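Local coordinates for protein putative ADP-Ribosyltransferase Scabin (Streptomyces scabiei 87.22, PDB 5EWY) that is a toxin that transfers ADP-ribose from NAD+, apparently onto DNA, and is caught here with an inhibitor in its ligand pocket, at residues D47-A52 / A162-I167; Q89-K94 / P114-T119; I137-G142 / T169-G174. One frame throughout, in Å; residues are numbered along the deposited sequence.

Contact 1 (D47-A52 / A162-I167); sequences DPVHAA and AFPGGI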
ATOM      1  N   ASP A  47       2.095 -11.025  13.858  1.00 40.01           N
ATOM      2  CA  ASP A  47       2.048  -9.575  14.026  1.00 36.25           C
ATOM      3  C   ASP A  47       1.269  -8.954  12.869  1.00 38.09           C
ATOM      4  O   ASP A  47       1.700  -9.073  11.714  1.00 33.75           O
ATOM      5  CB  ASP A  47       3.475  -9.047  14.062  1.00 35.68           C
ATOM      6  CG  ASP A  47       3.554  -7.557  14.208  1.00 42.87           C
ATOM      7  OD1 ASP A  47       2.501  -6.910  14.370  1.00 40.55           O
ATOM      8  OD2 ASP A  47       4.696  -7.052  14.185  1.00 47.58           O
ATOM      9  N   PRO A  48       0.133  -8.290  13.121  1.00 35.66           N
ATOM     10  CA  PRO A  48      -0.661  -7.759  12.006  1.00 39.35           C
ATOM     11  C   PRO A  48       0.008  -6.607  11.285  1.00 28.37           C
ATOM     12  O   PRO A  48      -0.384  -6.313  10.152  1.00 31.73           O
ATOM     13  CB  PRO A  48      -1.966  -7.317  12.679  1.00 44.59           C
ATOM     14  CG  PRO A  48      -1.559  -6.958  14.056  1.00 47.55           C
ATOM     15  CD  PRO A  48      -0.413  -7.872  14.426  1.00 46.10           C
ATOM     16  N   VAL A  49       1.014  -5.975  11.899  1.00 32.34           N
ATOM     17  CA  VAL A  49       1.790  -4.930  11.237  1.00 27.03           C
ATOM     18  C   VAL A  49       3.240  -5.368  11.109  1.00 29.79           C
ATOM     19  O   VAL A  49       4.164  -4.556  11.180  1.00 31.83           O
ATOM     20  CB  VAL A  49       1.652  -3.570  11.943  1.00 30.28           C
ATOM     21  CG1 VAL A  49       0.213  -3.087  11.861  1.00 33.19           C
ATOM     22  CG2 VAL A  49       2.125  -3.641  13.388  1.00 33.21           C
ATOM     23  N   HIS A  50       3.442  -6.666  10.883  1.00 27.41           N
ATOM     24  CA  HIS A  50       4.770  -7.173  10.568  1.00 29.02           C
ATOM     25  C   HIS A  50       5.465  -6.335   9.512  1.00 29.50           C
ATOM     26  O   HIS A  50       6.687  -6.167   9.548  1.00 32.77           O
ATOM     27  CB  HIS A  50       4.658  -8.617  10.074  1.00 31.01           C
ATOM     28  CG  HIS A  50       5.967  -9.207   9.669  1.00 36.15           C
ATOM     29  ND1 HIS A  50       6.971  -9.460  10.579  1.00 41.97           N
ATOM     30  CD2 HIS A  50       6.452  -9.571   8.459  1.00 35.12           C
ATOM     31  CE1 HIS A  50       8.014  -9.969   9.946  1.00 37.34           C
ATOM     32  NE2 HIS A  50       7.723 -10.057   8.663  1.00 38.53           N
ATOM     33  N   ALA A  51       4.708  -5.818   8.543  1.00 26.93           N
ATOM     34  CA  ALA A  51       5.306  -5.127   7.416  1.00 24.63           C
ATOM     35  C   ALA A  51       5.703  -3.693   7.731  1.00 24.16           C
ATOM     36  O   ALA A  51       6.362  -3.076   6.900  1.00 24.31           O
ATOM     37  CB  ALA A  51       4.315  -5.080   6.261  1.00 27.29           C
ATOM     38  N   ALA A  52       5.365  -3.183   8.904  1.00 25.60           N
ATOM     39  CA  ALA A  52       5.457  -1.751   9.158  1.00 24.08           C
ATOM     40  C   ALA A  52       6.899  -1.248   9.083  1.00 27.66           C
ATOM     41  O   ALA A  52       7.818  -1.836   9.666  1.00 29.70           O
ATOM     42  CB  ALA A  52       4.871  -1.455  10.532  1.00 25.47           C
ATOM     43  N   ALA A 162      -4.843  -0.358   3.412  1.00 18.44           N
ATOM     44  CA  ALA A 162      -4.126   0.648   4.186  1.00 18.84           C
ATOM     45  C   ALA A 162      -3.144  -0.024   5.136  1.00 19.28           C
ATOM     46  O   ALA A 162      -3.548  -0.829   5.988  1.00 21.42           O
ATOM     47  CB  ALA A 162      -5.107   1.485   4.993  1.00 20.71           C
ATOM     48  N   PHE A 163      -1.861   0.321   5.015  1.00 18.84           N
ATOM     49  CA  PHE A 163      -0.824  -0.309   5.820  1.00 19.51           C
ATOM     50  C   PHE A 163      -0.501   0.538   7.042  1.00 20.46           C
ATOM     51  O   PHE A 163       0.153   1.588   6.911  1.00 20.48           O
ATOM     52  CB  PHE A 163       0.439  -0.577   4.994  1.00 19.43           C
ATOM     53  CG  PHE A 163       0.322  -1.822   4.182  1.00 18.23           C
ATOM     54  CD1 PHE A 163       0.687  -3.048   4.710  1.00 18.63           C
ATOM     55  CD2 PHE A 163      -0.262  -1.787   2.922  1.00 18.33           C
ATOM     56  CE1 PHE A 163       0.518  -4.210   3.983  1.00 18.64           C
ATOM     57  CE2 PHE A 163      -0.446  -2.939   2.190  1.00 17.41           C
ATOM     58  CZ  PHE A 163      -0.062  -4.156   2.714  1.00 17.64           C
ATOM     59  N   PRO A 164      -0.948   0.162   8.241  1.00 20.61           N
ATOM     60  CA  PRO A 164      -0.598   0.951   9.436  1.00 21.56           C
ATOM     61  C   PRO A 164       0.884   0.814   9.742  1.00 26.57           C
ATOM     62  O   PRO A 164       1.411  -0.300   9.831  1.00 24.91           O
ATOM     63  CB  PRO A 164      -1.461   0.342  10.546  1.00 22.83           C
ATOM     64  CG  PRO A 164      -2.421  -0.603   9.858  1.00 22.25           C
ATOM     65  CD  PRO A 164      -1.732  -1.031   8.587  1.00 22.34           C
ATOM     66  N   GLY A 165       1.562   1.944   9.874  1.00 25.41           N
ATOM     67  CA  GLY A 165       2.995   1.951  10.031  1.00 26.01           C
ATOM     68  C   GLY A 165       3.747   1.868   8.729  1.00 22.21           C
ATOM     69  O   GLY A 165       4.984   1.826   8.748  1.00 25.53           O
ATOM     70  N   GLY A 166       3.044   1.859   7.604  1.00 21.97           N
ATOM     71  CA  GLY A 166       3.687   1.780   6.310  1.00 20.28           C
ATOM     72  C   GLY A 166       4.255   0.410   6.012  1.00 20.60           C
ATOM     73  O   GLY A 166       3.763  -0.614   6.487  1.00 21.88           O
ATOM     74  N   ILE A 167       5.276   0.411   5.158  1.00 21.21           N
ATOM     75  CA  ILE A 167       5.741  -0.797   4.472  1.00 19.71           C
ATOM     76  C   ILE A 167       7.253  -0.729   4.345  1.00 22.03           C
ATOM     77  O   ILE A 167       7.786   0.179   3.689  1.00 21.86           O
ATOM     78  CB  ILE A 167       5.129  -0.906   3.068  1.00 20.20           C
ATOM     79  CG1 ILE A 167       3.596  -0.791   3.103  1.00 20.69           C
ATOM     80  CG2 ILE A 167       5.560  -2.231   2.404  1.00 19.61           C
ATOM     81  CD1 ILE A 167       2.999  -0.626   1.733  1.00 20.87           C
TER
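Val49, Ala51 and Ala52 pack against Phe163 to Ile167 in a buried turn-against-turn contact, where the N-terminal loop meets the end of strand 160-164, the middle strand of the three-stranded antiparallel sheet in this ADP-ribosyltransferase fold. In the loop two type I beta turns overlap, Asp47 to His50 and Val49 to Ala52. The first also holds an Asx turn: Val49 N donates to Asp47 OD1 at 3.0 Å, reaching the oxygen from above the carboxylate plane, 62° out of it. Facing the second of these turns, strand 160-164 gives way to a type II turn from Phe163 to Gly166. Gly165 holds the third place of that turn with positive phi, and since it carries no side chain, the two backbones close to 4.5 Å between Ala52 CA and Gly165 CA.

The apolar part of the contact is small. Val49 has CG1 anti to its carbonyl carbon (chi1 -64°), which sends that methyl toward the strand end, where it lies 3.7 Å from Pro164 O and 4.0 Å from Pro164 CB. Ala52 CB touches both Pro164 O and Gly165 O, while Ala51 CB meets the Phe163 ring obliquely at CD1. Outside the two segments, the Pro164 ring also packs on Val57, Ile62 and Tyr115. Arg168 ties the loop down, its NH1 hydrogen-bonded to both His50 O and Ala52 O and its backbone to Ala51.

Between the turns themselves the polar approach is made through weak CA-H...O contacts. Ile167 CA faces Ala51 O at 3.4 Å. The straighter one runs the other way, from Ala52 CA to Gly166 O, also 3.4 Å apart, with 167° at the hydrogen.

Contact 2 (Q89-K94 / P114-T119); sequences QGFLPK and PYVSTT. With 5TQ (4-(8-fluoranyl-6-oxidanylidene-1,3,4,5-tetrahydrobenzo[c][1,6]naphthyridin-2-yl)butanoic acid), chain B.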
ATOM      1  N   GLN A  89      14.067   3.742   2.004  1.00 28.45           N
ATOM      2  CA  GLN A  89      13.301   3.959   3.230  1.00 26.68           C
ATOM      3  C   GLN A  89      12.078   3.077   3.362  1.00 25.01           C
ATOM      4  O   GLN A  89      11.502   3.020   4.454  1.00 27.94           O
ATOM      5  CB  GLN A  89      12.709   5.372   3.252  1.00 35.21           C
ATOM      6  CG  GLN A  89      13.646   6.480   3.281  1.00 43.72           C
ATOM      7  CD  GLN A  89      12.914   7.809   3.282  1.00 38.13           C
ATOM      8  OE1 GLN A  89      11.677   7.886   3.212  1.00 31.97           O
ATOM      9  NE2 GLN A  89      13.668   8.854   3.360  1.00 37.79           N
ATOM     10  N   GLY A  90      11.639   2.452   2.285  1.00 24.14           N
ATOM     11  CA  GLY A  90      10.289   1.903   2.259  1.00 21.38           C
ATOM     12  C   GLY A  90       9.287   3.041   2.131  1.00 21.40           C
ATOM     13  O   GLY A  90       9.641   4.166   1.779  1.00 24.31           O
ATOM     14  N   PHE A  91       8.025   2.725   2.409  1.00 20.95           N
ATOM     15  CA  PHE A  91       6.965   3.732   2.492  1.00 20.71           C
ATOM     16  C   PHE A  91       6.706   4.048   3.955  1.00 21.49           C
ATOM     17  O   PHE A  91       6.153   3.229   4.693  1.00 21.79           O
ATOM     18  CB  PHE A  91       5.686   3.239   1.831  1.00 21.70           C
ATOM     19  CG  PHE A  91       5.772   3.162   0.339  1.00 18.59           C
ATOM     20  CD1 PHE A  91       5.793   4.312  -0.425  1.00 22.13           C
ATOM     21  CD2 PHE A  91       5.798   1.926  -0.292  1.00 18.71           C
ATOM     22  CE1 PHE A  91       5.867   4.242  -1.796  1.00 19.34           C
ATOM     23  CE2 PHE A  91       5.879   1.856  -1.662  1.00 19.63           C
ATOM     24  CZ  PHE A  91       5.917   2.999  -2.410  1.00 19.54           C
ATOM     25  N   LEU A  92       7.087   5.251   4.367  1.00 22.72           N
ATOM     26  CA  LEU A  92       6.838   5.659   5.741  1.00 27.14           C
ATOM     27  C   LEU A  92       5.521   6.415   5.807  1.00 24.94           C
ATOM     28  O   LEU A  92       5.197   7.174   4.890  1.00 28.22           O
ATOM     29  CB  LEU A  92       7.949   6.571   6.236  1.00 29.26           C
ATOM     30  CG  LEU A  92       9.283   5.872   6.513  1.00 32.71           C
ATOM     31  CD1 LEU A  92      10.396   6.908   6.649  1.00 35.22           C
ATOM     32  CD2 LEU A  92       9.196   5.001   7.771  1.00 32.58           C
ATOM     33  N   PRO A  93       4.747   6.236   6.871  1.00 24.09           N
ATOM     34  CA  PRO A  93       3.524   7.025   7.030  1.00 25.95           C
ATOM     35  C   PRO A  93       3.830   8.437   7.504  1.00 28.00           C
ATOM     36  O   PRO A  93       4.867   8.721   8.115  1.00 30.13           O
ATOM     37  CB  PRO A  93       2.753   6.252   8.103  1.00 29.95           C
ATOM     38  CG  PRO A  93       3.819   5.667   8.942  1.00 31.35           C
ATOM     39  CD  PRO A  93       4.973   5.348   8.025  1.00 27.38           C
ATOM     40  N   LYS A  94       2.880   9.327   7.226  1.00 27.39           N
ATOM     41  CA  LYS A  94       3.075  10.743   7.536  1.00 27.48           C
ATOM     42  C   LYS A  94       3.094  11.009   9.041  1.00 33.32           C
ATOM     43  O   LYS A  94       3.939  11.774   9.520  1.00 35.78           O
ATOM     44  CB  LYS A  94       2.031  11.580   6.791  1.00 29.74           C
ATOM     45  CG  LYS A  94       2.371  11.724   5.314  1.00 55.26           C
ATOM     46  CD  LYS A  94       1.406  12.600   4.545  1.00 83.24           C
ATOM     47  CE  LYS A  94       1.914  12.785   3.122  1.00 93.33           C
ATOM     48  NZ  LYS A  94       1.092  13.712   2.304  1.00 92.63           N
ATOM     49  N   PRO A 114      -1.426   7.496  10.096  1.00 24.87           N
ATOM     50  CA  PRO A 114      -0.443   6.426  10.307  1.00 25.44           C
ATOM     51  C   PRO A 114      -0.399   5.416   9.180  1.00 21.56           C
ATOM     52  O   PRO A 114       0.331   4.422   9.293  1.00 24.57           O
ATOM     53  CB  PRO A 114      -0.967   5.756  11.586  1.00 31.54           C
ATOM     54  CG  PRO A 114      -2.433   5.911  11.471  1.00 25.95           C
ATOM     55  CD  PRO A 114      -2.636   7.286  10.911  1.00 27.53           C
ATOM     56  N   TYR A 115      -1.191   5.612   8.138  1.00 21.46           N
ATOM     57  CA  TYR A 115      -1.387   4.616   7.093  1.00 19.79           C
ATOM     58  C   TYR A 115      -0.627   4.980   5.825  1.00 19.21           C
ATOM     59  O   TYR A 115      -0.480   6.156   5.475  1.00 21.54           O
ATOM     60  CB  TYR A 115      -2.879   4.514   6.733  1.00 20.97           C
ATOM     61  CG  TYR A 115      -3.753   4.215   7.910  1.00 21.67           C
ATOM     62  CD1 TYR A 115      -3.714   2.965   8.519  1.00 22.60           C
ATOM     63  CD2 TYR A 115      -4.618   5.170   8.431  1.00 23.70           C
ATOM     64  CE1 TYR A 115      -4.498   2.684   9.624  1.00 22.86           C
ATOM     65  CE2 TYR A 115      -5.414   4.890   9.511  1.00 24.72           C
ATOM     66  CZ  TYR A 115      -5.349   3.648  10.108  1.00 23.74           C
ATOM     67  OH  TYR A 115      -6.135   3.375  11.192  1.00 26.87           O
ATOM     68  N   VAL A 116      -0.159   3.955   5.119  1.00 18.51           N
ATOM     69  CA  VAL A 116       0.256   4.097   3.731  1.00 19.16           C
ATOM     70  C   VAL A 116      -0.779   3.391   2.870  1.00 17.33           C
ATOM     71  O   VAL A 116      -1.015   2.188   3.045  1.00 18.11           O
ATOM     72  CB  VAL A 116       1.663   3.538   3.482  1.00 19.45           C
ATOM     73  CG1 VAL A 116       1.985   3.544   1.995  1.00 19.70           C
ATOM     74  CG2 VAL A 116       2.702   4.365   4.241  1.00 21.24           C
ATOM     75  N   SER A 117      -1.359   4.121   1.926  1.00 19.50           N
ATOM     76  CA  SER A 117      -2.396   3.578   1.063  1.00 18.29           C
ATOM     77  C   SER A 117      -1.785   2.807  -0.087  1.00 16.72           C
ATOM     78  O   SER A 117      -0.822   3.241  -0.714  1.00 17.89           O
ATOM     79  CB  SER A 117      -3.233   4.692   0.462  1.00 20.17           C
ATOM     80  OG  SER A 117      -3.957   5.362   1.487  1.00 25.52           O
ATOM     81  N   THR A 118      -2.392   1.663  -0.380  1.00 16.43           N
ATOM     82  CA  THR A 118      -2.075   0.837  -1.540  1.00 15.39           C
ATOM     83  C   THR A 118      -3.403   0.388  -2.119  1.00 14.02           C
ATOM     84  O   THR A 118      -4.465   0.598  -1.532  1.00 15.66           O
ATOM     85  CB  THR A 118      -1.223  -0.391  -1.170  1.00 17.20           C
ATOM     86  OG1 THR A 118      -2.016  -1.338  -0.443  1.00 16.64           O
ATOM     87  CG2 THR A 118       0.024   0.025  -0.337  1.00 17.73           C
ATOM     88  N   THR A 119      -3.338  -0.300  -3.255  1.00 14.39           N
ATOM     89  CA  THR A 119      -4.548  -0.778  -3.902  1.00 13.36           C
ATOM     90  C   THR A 119      -4.355  -2.182  -4.455  1.00 14.98           C
ATOM     91  O   THR A 119      -3.269  -2.552  -4.888  1.00 14.88           O
ATOM     92  CB  THR A 119      -4.983   0.192  -5.039  1.00 13.48           C
ATOM     93  OG1 THR A 119      -6.128  -0.312  -5.711  1.00 15.79           O
ATOM     94  CG2 THR A 119      -3.876   0.426  -6.026  1.00 16.13           C
TER
HETATM   95  N12 5TQ B 301      -2.371   9.672  -1.950  1.00 27.46           N
HETATM   96  C13 5TQ B 301      -1.260   9.657  -2.687  1.00 35.37           C
HETATM   97  C15 5TQ B 301      -2.748  10.903  -1.183  1.00 29.38           C
HETATM   98  C17 5TQ B 301      -1.102  11.320   0.710  1.00 39.96           C
HETATM   99  C01 5TQ B 301      -4.274   4.044  -3.521  1.00 19.58           C
HETATM  100  C02 5TQ B 301      -5.471   4.028  -2.820  1.00 19.63           C
HETATM  101  C03 5TQ B 301      -5.874   5.126  -2.067  1.00 21.12           C
HETATM  102  C04 5TQ B 301      -5.056   6.246  -1.996  1.00 22.44           C
HETATM  103  C05 5TQ B 301      -3.845   6.298  -2.715  1.00 20.36           C
HETATM  104  C06 5TQ B 301      -3.457   5.174  -3.465  1.00 19.35           C
HETATM  105  C07 5TQ B 301      -2.214   5.216  -4.226  1.00 19.41           C
HETATM  106  C08 5TQ B 301      -2.978   7.451  -2.666  1.00 20.85           C
HETATM  107  C09 5TQ B 301      -1.776   7.397  -3.427  1.00 23.81           C
HETATM  108  N10 5TQ B 301      -1.425   6.304  -4.150  1.00 18.61           N
HETATM  109  C11 5TQ B 301      -3.237   8.633  -1.958  1.00 25.78           C
HETATM  110  C14 5TQ B 301      -0.899   8.553  -3.388  1.00 22.58           C
HETATM  111  C16 5TQ B 301      -1.603  11.755  -0.653  1.00 39.05           C
HETATM  112  C18 5TQ B 301      -0.060  10.226   0.591  1.00 44.55           C
HETATM  113  O19 5TQ B 301      -1.852   4.227  -4.916  1.00 17.62           O
HETATM  114  F20 5TQ B 301      -6.250   2.948  -2.888  1.00 21.50           F
HETATM  115  O21 5TQ B 301       0.990  10.302   1.281  1.00 32.28           O
HETATM  116  O22 5TQ B 301      -0.254   9.275  -0.187  1.00 26.11           O
HETATM  117  O   HOH W   1       0.995   8.382   5.236  1.00 24.06           O
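A single water joins the backbones of Lys94 and Tyr115, accepting from Lys94 N at 2.9 Å and donating to Tyr115 O at 2.7 Å. Beyond this bridge the contact is largely apolar. Val116 has CG1 anti to its backbone N (chi1 173°), which lays that methyl 3.7 Å from Phe91 CB, while CG2 turns to the carbonyl oxygens of Phe91 and Leu92. The Phe91 side chain crosses Val116 at about a right angle, and its ring makes an edge-to-face pair with Tyr135. Next to the water bridge, Pro93 CB lies 3.3 Å from Pro114 O.

Strand 115-119, outermost in its antiparallel sheet, carries Ser117-Thr118-Thr119, which probably corresponds to the Ser-Thr-Ser motif of Arg-Ser-Glu class ADP-ribosyltransferases, with Arg77 and Glu160 probably supplying the other two signature residues. Ser117 OG is hydrogen-bonded to both Tyr106 OH and Glu160 OE2. Its CB rests against the fluorinated ring of the inhibitor, 3.4 Å from C04, and Thr118 O lies 3.2 Å from the fluorine F20. The extended Lys94 side chain brings its end to the carboxylate of the butanoate tail, with CE within 3.2 Å of O21 and NZ within 3.6 Å of that oxygen.

Contact 3 (I137-G142 / T169-G174); sequences IDAPGG and TEFVIG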
ATOM      1  N   ILE A 137       4.098  -4.019  -4.820  1.00 13.96           N
ATOM      2  CA  ILE A 137       4.291  -4.307  -3.401  1.00 15.06           C
ATOM      3  C   ILE A 137       3.899  -5.755  -3.133  1.00 16.08           C
ATOM      4  O   ILE A 137       2.855  -6.219  -3.618  1.00 15.09           O
ATOM      5  CB  ILE A 137       3.439  -3.347  -2.552  1.00 16.34           C
ATOM      6  CG1 ILE A 137       4.002  -1.940  -2.723  1.00 17.81           C
ATOM      7  CG2 ILE A 137       3.396  -3.745  -1.072  1.00 17.58           C
ATOM      8  CD1 ILE A 137       3.042  -0.845  -2.312  1.00 20.86           C
ATOM      9  N   ASP A 138       4.731  -6.464  -2.371  1.00 16.21           N
ATOM     10  CA  ASP A 138       4.431  -7.844  -1.985  1.00 16.67           C
ATOM     11  C   ASP A 138       4.638  -7.891  -0.476  1.00 17.40           C
ATOM     12  O   ASP A 138       5.736  -8.132   0.016  1.00 17.81           O
ATOM     13  CB  ASP A 138       5.321  -8.821  -2.737  1.00 16.52           C
ATOM     14  CG  ASP A 138       5.154 -10.264  -2.273  1.00 19.74           C
ATOM     15  OD1 ASP A 138       4.086 -10.619  -1.726  1.00 18.86           O
ATOM     16  OD2 ASP A 138       6.085 -11.064  -2.486  1.00 20.09           O
ATOM     17  N   ALA A 139       3.571  -7.575   0.260  1.00 17.92           N
ATOM     18  CA  ALA A 139       3.672  -7.370   1.694  1.00 19.18           C
ATOM     19  C   ALA A 139       2.530  -8.096   2.385  1.00 17.94           C
ATOM     20  O   ALA A 139       1.409  -8.129   1.855  1.00 19.10           O
ATOM     21  CB  ALA A 139       3.542  -5.874   2.053  1.00 19.30           C
ATOM     22  N   PRO A 140       2.776  -8.646   3.563  1.00 18.46           N
ATOM     23  CA  PRO A 140       1.706  -9.303   4.318  1.00 20.69           C
ATOM     24  C   PRO A 140       0.843  -8.265   5.004  1.00 22.55           C
ATOM     25  O   PRO A 140       1.315  -7.200   5.403  1.00 22.68           O
ATOM     26  CB  PRO A 140       2.459 -10.129   5.371  1.00 23.78           C
ATOM     27  CG  PRO A 140       3.733  -9.390   5.583  1.00 25.80           C
ATOM     28  CD  PRO A 140       4.080  -8.766   4.243  1.00 21.17           C
ATOM     29  N   GLY A 141      -0.431  -8.595   5.134  1.00 21.83           N
ATOM     30  CA  GLY A 141      -1.309  -7.823   6.002  1.00 26.01           C
ATOM     31  C   GLY A 141      -1.934  -6.621   5.339  1.00 21.64           C
ATOM     32  O   GLY A 141      -2.328  -6.655   4.171  1.00 19.27           O
ATOM     33  N   GLY A 142      -2.030  -5.539   6.105  1.00 21.52           N
ATOM     34  CA  GLY A 142      -2.769  -4.371   5.639  1.00 20.42           C
ATOM     35  C   GLY A 142      -4.237  -4.456   5.991  1.00 21.55           C
ATOM     36  O   GLY A 142      -4.811  -5.531   6.165  1.00 22.84           O
ATOM     37  N   THR A 169      11.052  -1.629   3.060  1.00 22.81           N
ATOM     38  CA  THR A 169      11.534  -1.755   1.687  1.00 21.47           C
ATOM     39  C   THR A 169      11.619  -3.215   1.235  1.00 23.64           C
ATOM     40  O   THR A 169      11.427  -3.489   0.042  1.00 21.39           O
ATOM     41  CB  THR A 169      12.893  -1.063   1.524  1.00 22.34           C
ATOM     42  OG1 THR A 169      13.320  -1.183   0.159  1.00 24.91           O
ATOM     43  CG2 THR A 169      13.951  -1.674   2.454  1.00 26.90           C
ATOM     44  N   GLU A 170      11.837  -4.158   2.156  1.00 23.36           N
ATOM     45  CA  GLU A 170      11.938  -5.568   1.755  1.00 22.54           C
ATOM     46  C   GLU A 170      10.647  -6.060   1.110  1.00 22.70           C
ATOM     47  O   GLU A 170      10.652  -7.133   0.486  1.00 22.12           O
ATOM     48  CB  GLU A 170      12.321  -6.459   2.943  1.00 26.71           C
ATOM     49  CG  GLU A 170      11.259  -6.592   4.020  1.00 30.41           C
ATOM     50  CD  GLU A 170      11.745  -7.315   5.250  1.00 53.48           C
ATOM     51  OE1 GLU A 170      11.874  -8.563   5.199  1.00 47.53           O
ATOM     52  OE2 GLU A 170      11.997  -6.625   6.264  1.00 50.38           O
ATOM     53  N   PHE A 171       9.543  -5.351   1.297  1.00 19.58           N
ATOM     54  CA  PHE A 171       8.254  -5.741   0.726  1.00 18.81           C
ATOM     55  C   PHE A 171       7.879  -4.950  -0.511  1.00 18.88           C
ATOM     56  O   PHE A 171       6.768  -5.118  -1.035  1.00 19.79           O
ATOM     57  CB  PHE A 171       7.141  -5.637   1.773  1.00 19.31           C
ATOM     58  CG  PHE A 171       7.419  -6.419   3.007  1.00 20.81           C
ATOM     59  CD1 PHE A 171       7.446  -7.812   2.986  1.00 20.89           C
ATOM     60  CD2 PHE A 171       7.706  -5.778   4.201  1.00 29.76           C
ATOM     61  CE1 PHE A 171       7.727  -8.531   4.123  1.00 28.50           C
ATOM     62  CE2 PHE A 171       7.983  -6.503   5.338  1.00 29.04           C
ATOM     63  CZ  PHE A 171       7.985  -7.871   5.304  1.00 28.04           C
ATOM     64  N   VAL A 172       8.765  -4.081  -0.985  1.00 18.48           N
ATOM     65  CA  VAL A 172       8.549  -3.328  -2.217  1.00 17.15           C
ATOM     66  C   VAL A 172       9.288  -4.072  -3.325  1.00 18.47           C
ATOM     67  O   VAL A 172      10.520  -4.170  -3.315  1.00 19.08           O
ATOM     68  CB  VAL A 172       9.023  -1.877  -2.083  1.00 19.93           C
ATOM     69  CG1 VAL A 172       8.845  -1.161  -3.412  1.00 21.29           C
ATOM     70  CG2 VAL A 172       8.233  -1.182  -0.977  1.00 20.62           C
ATOM     71  N   ILE A 173       8.531  -4.605  -4.290  1.00 17.50           N
ATOM     72  CA  ILE A 173       9.130  -5.379  -5.375  1.00 17.96           C
ATOM     73  C   ILE A 173       9.953  -4.483  -6.283  1.00 17.93           C
ATOM     74  O   ILE A 173      11.075  -4.817  -6.672  1.00 19.38           O
ATOM     75  CB  ILE A 173       8.051  -6.080  -6.212  1.00 17.52           C
ATOM     76  CG1 ILE A 173       7.150  -6.982  -5.380  1.00 19.92           C
ATOM     77  CG2 ILE A 173       8.729  -6.865  -7.306  1.00 18.46           C
ATOM     78  CD1 ILE A 173       5.869  -7.318  -6.108  1.00 17.76           C
ATOM     79  N   GLY A 174       9.383  -3.348  -6.669  1.00 17.45           N
ATOM     80  CA  GLY A 174       9.948  -2.529  -7.729  1.00 18.55           C
ATOM     81  C   GLY A 174       8.950  -1.472  -8.141  1.00 17.52           C
ATOM     82  O   GLY A 174       7.970  -1.231  -7.438  1.00 16.80           O
TER
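Ile137 and Val172 form an antiparallel, non-hydrogen-bonded pair with their CA atoms 4.5 Å apart, and next to it Asp138 N donates to Phe171 O at 2.8 Å in a bond of 161° at the hydrogen. Phe171, the last residue of a short 3-10 turn, contributes the largest share of the buried surface. With CG anti to its carbonyl carbon (chi1 -55°), its ring lies between two aliphatic groups: Glu170 CG stands over the centre of one face, and Pro140 CD makes a CH-pi contact on the opposite face, 4.0 Å from the centroid. Ala139 CB packs on Phe171 CB at 3.6 Å, while Asp138 O comes near the ring edge. Ile173 lays CG1 and CD1 against Asp138 CB, both at 3.7 Å. The Asp138 carboxylate is held by Tyr196 OH and His200 NE2 near the C-terminus, and Trp199 meets the Phe171 ring edge-to-face. Just beyond, Ile173 and Gly174 both face Tyr136 in a classic beta bulge. The contact thus lies at the end of strand 133-137 and the start of strand 172-179, the inner pair of the four-stranded antiparallel sheet, with strands 75-79 and 184-192 flanking them.

How the contacts relate
The three contacts lie close together in the core, their centres about 9 Å (1 and 2), 10 Å (1 and 3) and 11 Å (2 and 3) apart. Contacts 1 and 2 share the three-stranded sheet, in which strands 115-119 and 160-164 are neighbours, whereas contact 3 belongs to the four-stranded one. Both segments of contact 2 fall between those of contact 1, and contact 3 opens before contact 1 has closed and ends after it. Phe163 packs on the loop from Pro140 to Gly142. The packing of Thr118 and Phe91 on Ile137 joins the two sheets close to the ligand pocket, which contact 2 lines.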